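Local coordinates for protein 7beta-hydroxysteroid dehydrogenase (Collinsella aerofaciens, PDB 5FYD) that catalyses the NADPH-dependent reduction of the 7-oxo group of 7-oxolithocholate to give ursodeoxycholate, as a homodimeric short-chain dehydrogenase/reductase, at residues G136-N140 / A221-L225; D84-M88 / Y126-F130. All blocks are in the same frame, centred on the assembly; numbering follows the deposited sequence.

Contact 1 of 2, residues G136-N140 / A221-L225; sequences GAVIN and AFEKL
I139 of the strand and A221 of the helix are the pair whose CA atoms lie nearest, 7.3 Å apart. Residues 136-140 form the first part of strand 136-143. Residues 221-225 lie at the C-terminal part of helix 214-224. Side chains alternate along the strand: A137 and I139 face the helix, while V138 points to the other side of the sheet. The contact is apolar throughout. I139 carries most of it, and its branches spread over three partners. CD1 stands over the centre of the F222 ring, 3.9 Å from the ring centroid and 6° off the normal, a CH-pi contact made squarely on the face. The same CD1 also lies beside A221 CB. CG2 meets A221 CB at 4.0 Å. CG1 touches L225 CD1 at 3.9 Å. The fold is the Rossmann type of the short-chain dehydrogenases. Strand 136-143 lies inside its parallel sheet, and helix 214-224 packs on the same side as helix 19-30, whose F24 touches both I139 and F222. V138, facing the other way, meets F123 and F130 of helix 105-132. L225 reaches back to the strand with CG anti to its own N (chi1 -180°). Its two methyl groups then divide the work. CD1 goes to I139, and CD2 packs against A137 CB at 3.9 Å. The F222 ring also meets that of F87 on the neighbouring strand, with the planes about 30° apart. The NADP-binding residue V20 is near, its side chain about 8 Å from that of I139.

Contact 2 of 2, residues D84-M88 / Y126-F130; sequences DMGFM and YMRIF
The F130 ring lies against the backbone of M85, G86 and F87. It reaches strand 85-88 from the last turns of helix 105-132. M85 O lies at the ring edge, near its plane, 3.5 Å from F130 CE1. The same CE1 is 3.6 Å from G86 C, and F130 CZ is 3.6 Å from F87 N. The second aromatic contact is between sulfur and ring. M88 SD sits 4.9 Å from the centroid of the Y126 ring and 61° off its normal, an oblique Met-aromatic contact. The nearest ring atom is Y126 CD2, 3.8 Å from M88 SD. An anti chi1 (-173°) and a nearly extended chi2 carry this sulfur out to the helix. The two side chains cross at about a right angle.

Apolar contacts fill in between. M85 CB packs on F130 CE1 at 3.9 Å. The M85 chain is bent at chi2 and chi3, and its CE meets Y126 CE1 at 4.3 Å. I129 CG2 reaches M85 CB more loosely.

Polar groups find partners outside the two segments. Y126 OH is hydrogen-bonded to T80 OG1 of helix 72-80, and M85 O to Q133 NE2.

The strand and helix segments run at 140° to each other, their axes 9.1 Å apart at closest. The helix thus runs roughly antiparallel to the strand, as expected of the return helix of a beta-alpha-beta crossover in the Rossmann fold, where helix 105-132 leads from strand 85-90 to strand 136-143.

In the fold
From the N terminus, the chain first lays down strands 10-14, 34-39 and 60-64. Strand 85-90 follows, and contact 2 closes a loop of 37 residues between it and helix 105-132. The helix leads directly into strand 136-143, where contact 1 opens. Contact 1 closes a longer loop of 80 residues, which holds strand 179-186 and returns with helix 214-224. The two loops run in series and neither nest nor cross. Their strands are neighbours in the sheet, joined by probable backbone hydrogen bonds between A137 and both G86 and M88. The contacts hold helices 105-132 and 214-224 to opposite faces of this sheet.

Contact 1 of 2, residues G136-N140 / A221-L225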
loop_
_atom_site.group_PDB
_atom_site.type_symbol
_atom_site.label_atom_id
_atom_site.label_comp_id
_atom_site.label_asym_id
_atom_site.label_seq_id
_atom_site.Cartn_x
_atom_site.Cartn_y
_atom_site.Cartn_z
ATOM N N GLY A 136 16.051 25.085 19.689
ATOM C CA GLY A 136 15.231 24.371 18.717
ATOM C C GLY A 136 15.339 22.876 18.795
ATOM O O GLY A 136 16.156 22.336 19.529
ATOM N N ALA A 137 14.530 22.193 17.996
ATOM C CA ALA A 137 14.590 20.742 17.961
ATOM C C ALA A 137 14.298 20.199 16.590
ATOM O O ALA A 137 13.478 20.758 15.855
ATOM C CB ALA A 137 13.625 20.173 18.961
ATOM N N VAL A 138 14.979 19.116 16.233
ATOM C CA VAL A 138 14.722 18.417 14.993
ATOM C C VAL A 138 14.585 16.939 15.312
ATOM O O VAL A 138 15.440 16.378 16.003
ATOM C CB VAL A 138 15.873 18.572 13.984
ATOM C CG1 VAL A 138 15.576 17.776 12.694
ATOM C CG2 VAL A 138 16.110 20.038 13.670
ATOM N N ILE A 139 13.527 16.312 14.813
ATOM C CA ILE A 139 13.425 14.841 14.813
ATOM C C ILE A 139 13.186 14.424 13.393
ATOM O O ILE A 139 12.143 14.716 12.844
ATOM C CB ILE A 139 12.276 14.316 15.704
ATOM C CG1 ILE A 139 12.500 14.727 17.163
ATOM C CG2 ILE A 139 12.145 12.786 15.565
ATOM C CD1 ILE A 139 11.313 14.419 18.065
ATOM N N ASN A 140 14.158 13.764 12.785
ATOM C CA ASN A 140 13.982 13.263 11.441
ATOM C C ASN A 140 13.673 11.778 11.480
ATOM O O ASN A 140 14.084 11.063 12.386
ATOM C CB ASN A 140 15.206 13.532 10.581
ATOM C CG ASN A 140 15.430 14.992 10.349
ATOM O OD1 ASN A 140 14.482 15.767 10.197
ATOM N ND2 ASN A 140 16.699 15.395 10.317
ATOM N N ALA A 221 9.992 9.008 20.252
ATOM C CA ALA A 221 10.911 10.056 19.787
ATOM C C ALA A 221 10.951 11.268 20.749
ATOM O O ALA A 221 12.025 11.789 21.067
ATOM C CB ALA A 221 10.530 10.515 18.385
ATOM N N PHE A 222 9.796 11.718 21.212
ATOM C CA PHE A 222 9.797 12.872 22.096
ATOM C C PHE A 222 10.309 12.527 23.503
ATOM O O PHE A 222 10.930 13.365 24.128
ATOM C CB PHE A 222 8.446 13.566 22.141
ATOM C CG PHE A 222 8.238 14.517 21.003
ATOM C CD1 PHE A 222 8.758 15.800 21.035
ATOM C CD2 PHE A 222 7.575 14.104 19.861
ATOM C CE1 PHE A 222 8.583 16.671 19.959
ATOM C CE2 PHE A 222 7.403 14.971 18.786
ATOM C CZ PHE A 222 7.893 16.262 18.843
ATOM N N GLU A 223 10.069 11.305 23.970
ATOM C CA GLU A 223 10.619 10.853 25.260
ATOM C C GLU A 223 12.146 10.896 25.260
ATOM O O GLU A 223 12.743 11.261 26.256
ATOM C CB GLU A 223 10.093 9.460 25.625
ATOM C CG GLU A 223 8.674 9.544 26.190
ATOM C CD GLU A 223 8.028 8.196 26.505
ATOM O OE1 GLU A 223 8.754 7.167 26.552
ATOM O OE2 GLU A 223 6.782 8.177 26.697
ATOM N N LYS A 224 12.763 10.595 24.118
ATOM C CA LYS A 224 14.226 10.511 24.009
ATOM C C LYS A 224 14.917 11.756 23.434
ATOM O O LYS A 224 16.147 11.834 23.418
ATOM C CB LYS A 224 14.584 9.243 23.235
ATOM C CG LYS A 224 14.193 8.015 24.061
ATOM C CD LYS A 224 14.406 6.712 23.326
ATOM C CE LYS A 224 14.102 5.557 24.267
ATOM N NZ LYS A 224 14.028 4.279 23.540
ATOM N N LEU A 225 14.129 12.745 23.008
ATOM C CA LEU A 225 14.657 13.969 22.429
ATOM C C LEU A 225 15.521 14.703 23.449
ATOM O O LEU A 225 15.073 14.956 24.562
ATOM C CB LEU A 225 13.515 14.891 21.981
ATOM C CG LEU A 225 13.921 16.202 21.350
ATOM C CD1 LEU A 225 14.778 16.039 20.096
ATOM C CD2 LEU A 225 12.673 17.034 21.093
#

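Contact 2 of 2, residues D84-M88 / Y126-F130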
loop_
_atom_site.group_PDB
_atom_site.type_symbol
_atom_site.label_atom_id
_atom_site.label_comp_id
_atom_site.label_asym_id
_atom_site.label_seq_id
_atom_site.Cartn_x
_atom_site.Cartn_y
_atom_site.Cartn_z
ATOM N N ASP A 84 8.622 32.530 14.628
ATOM C CA ASP A 84 9.551 32.013 15.614
ATOM C C ASP A 84 9.490 30.486 15.541
ATOM O O ASP A 84 8.459 29.889 15.872
ATOM C CB ASP A 84 9.248 32.472 17.032
ATOM C CG ASP A 84 10.275 31.948 18.002
ATOM O OD1 ASP A 84 11.388 32.505 18.013
ATOM O OD2 ASP A 84 10.006 30.955 18.713
ATOM N N MET A 85 10.576 29.879 15.059
ATOM C CA MET A 85 10.615 28.430 14.788
ATOM C C MET A 85 11.230 27.695 15.975
ATOM O O MET A 85 12.296 28.082 16.493
ATOM C CB MET A 85 11.425 28.130 13.523
ATOM C CG MET A 85 10.874 28.778 12.253
ATOM S SD MET A 85 9.187 28.298 11.884
ATOM C CE MET A 85 9.285 26.506 11.762
ATOM N N GLY A 86 10.553 26.641 16.412
ATOM C CA GLY A 86 11.077 25.780 17.489
ATOM C C GLY A 86 11.357 24.331 17.119
ATOM O O GLY A 86 12.134 23.659 17.809
ATOM N N PHE A 87 10.735 23.839 16.047
ATOM C CA PHE A 87 10.772 22.410 15.753
ATOM C C PHE A 87 10.696 22.150 14.268
ATOM O O PHE A 87 9.988 22.851 13.559
ATOM C CB PHE A 87 9.601 21.692 16.433
ATOM C CG PHE A 87 9.584 20.219 16.216
ATOM C CD1 PHE A 87 10.407 19.389 16.974
ATOM C CD2 PHE A 87 8.736 19.643 15.286
ATOM C CE1 PHE A 87 10.407 18.017 16.780
ATOM C CE2 PHE A 87 8.720 18.270 15.098
ATOM C CZ PHE A 87 9.550 17.450 15.850
ATOM N N MET A 88 11.435 21.146 13.818
ATOM C CA MET A 88 11.283 20.620 12.462
ATOM C C MET A 88 11.309 19.102 12.500
ATOM O O MET A 88 12.089 18.515 13.246
ATOM C CB MET A 88 12.398 21.126 11.529
ATOM C CG MET A 88 12.216 20.768 10.054
ATOM S SD MET A 88 13.770 20.835 9.099
ATOM C CE MET A 88 14.422 19.218 9.404
ATOM N N TYR A 126 16.788 25.170 8.516
ATOM C CA TYR A 126 16.281 25.275 9.885
ATOM C C TYR A 126 17.367 25.072 10.925
ATOM O O TYR A 126 17.297 25.699 11.990
ATOM C CB TYR A 126 15.008 24.436 10.087
ATOM C CG TYR A 126 13.917 25.008 9.218
ATOM C CD1 TYR A 126 13.242 26.164 9.586
ATOM C CD2 TYR A 126 13.615 24.439 7.996
ATOM C CE1 TYR A 126 12.286 26.733 8.757
ATOM C CE2 TYR A 126 12.670 24.998 7.161
ATOM C CZ TYR A 126 12.003 26.145 7.536
ATOM O OH TYR A 126 11.044 26.717 6.711
ATOM N N MET A 127 18.413 24.292 10.617
ATOM C CA MET A 127 19.565 24.234 11.517
ATOM C C MET A 127 20.283 25.576 11.662
ATOM O O MET A 127 20.729 25.923 12.766
ATOM C CB MET A 127 20.548 23.102 11.152
ATOM C CG MET A 127 20.100 21.734 11.677
ATOM S SD MET A 127 19.819 21.652 13.455
ATOM C CE MET A 127 21.387 22.279 14.046
ATOM N N ARG A 128 20.354 26.345 10.583
ATOM C CA ARG A 128 20.899 27.708 10.646
ATOM C C ARG A 128 20.103 28.582 11.592
ATOM O O ARG A 128 20.671 29.310 12.411
ATOM C CB ARG A 128 20.950 28.335 9.255
ATOM C CG ARG A 128 22.063 27.743 8.419
ATOM C CD ARG A 128 22.081 28.236 6.986
ATOM N NE ARG A 128 21.975 29.689 6.903
ATOM C CZ ARG A 128 21.084 30.361 6.169
ATOM N NH1 ARG A 128 20.188 29.726 5.388
ATOM N NH2 ARG A 128 21.092 31.695 6.211
ATOM N N ILE A 129 18.788 28.486 11.505
ATOM C CA ILE A 129 17.922 29.280 12.376
ATOM C C ILE A 129 18.088 28.820 13.826
ATOM O O ILE A 129 18.351 29.645 14.729
ATOM C CB ILE A 129 16.454 29.215 11.901
ATOM C CG1 ILE A 129 16.301 29.939 10.551
ATOM C CG2 ILE A 129 15.520 29.822 12.945
ATOM C CD1 ILE A 129 15.053 29.566 9.781
ATOM N N PHE A 130 17.952 27.509 14.055
ATOM C CA PHE A 130 18.019 26.974 15.404
ATOM C C PHE A 130 19.373 27.238 16.078
ATOM O O PHE A 130 19.417 27.599 17.259
ATOM C CB PHE A 130 17.710 25.476 15.452
ATOM C CG PHE A 130 16.332 25.097 14.990
ATOM C CD1 PHE A 130 15.207 25.888 15.237
ATOM C CD2 PHE A 130 16.137 23.884 14.336
ATOM C CE1 PHE A 130 13.942 25.482 14.823
ATOM C CE2 PHE A 130 14.881 23.497 13.894
ATOM C CZ PHE A 130 13.776 24.296 14.133
#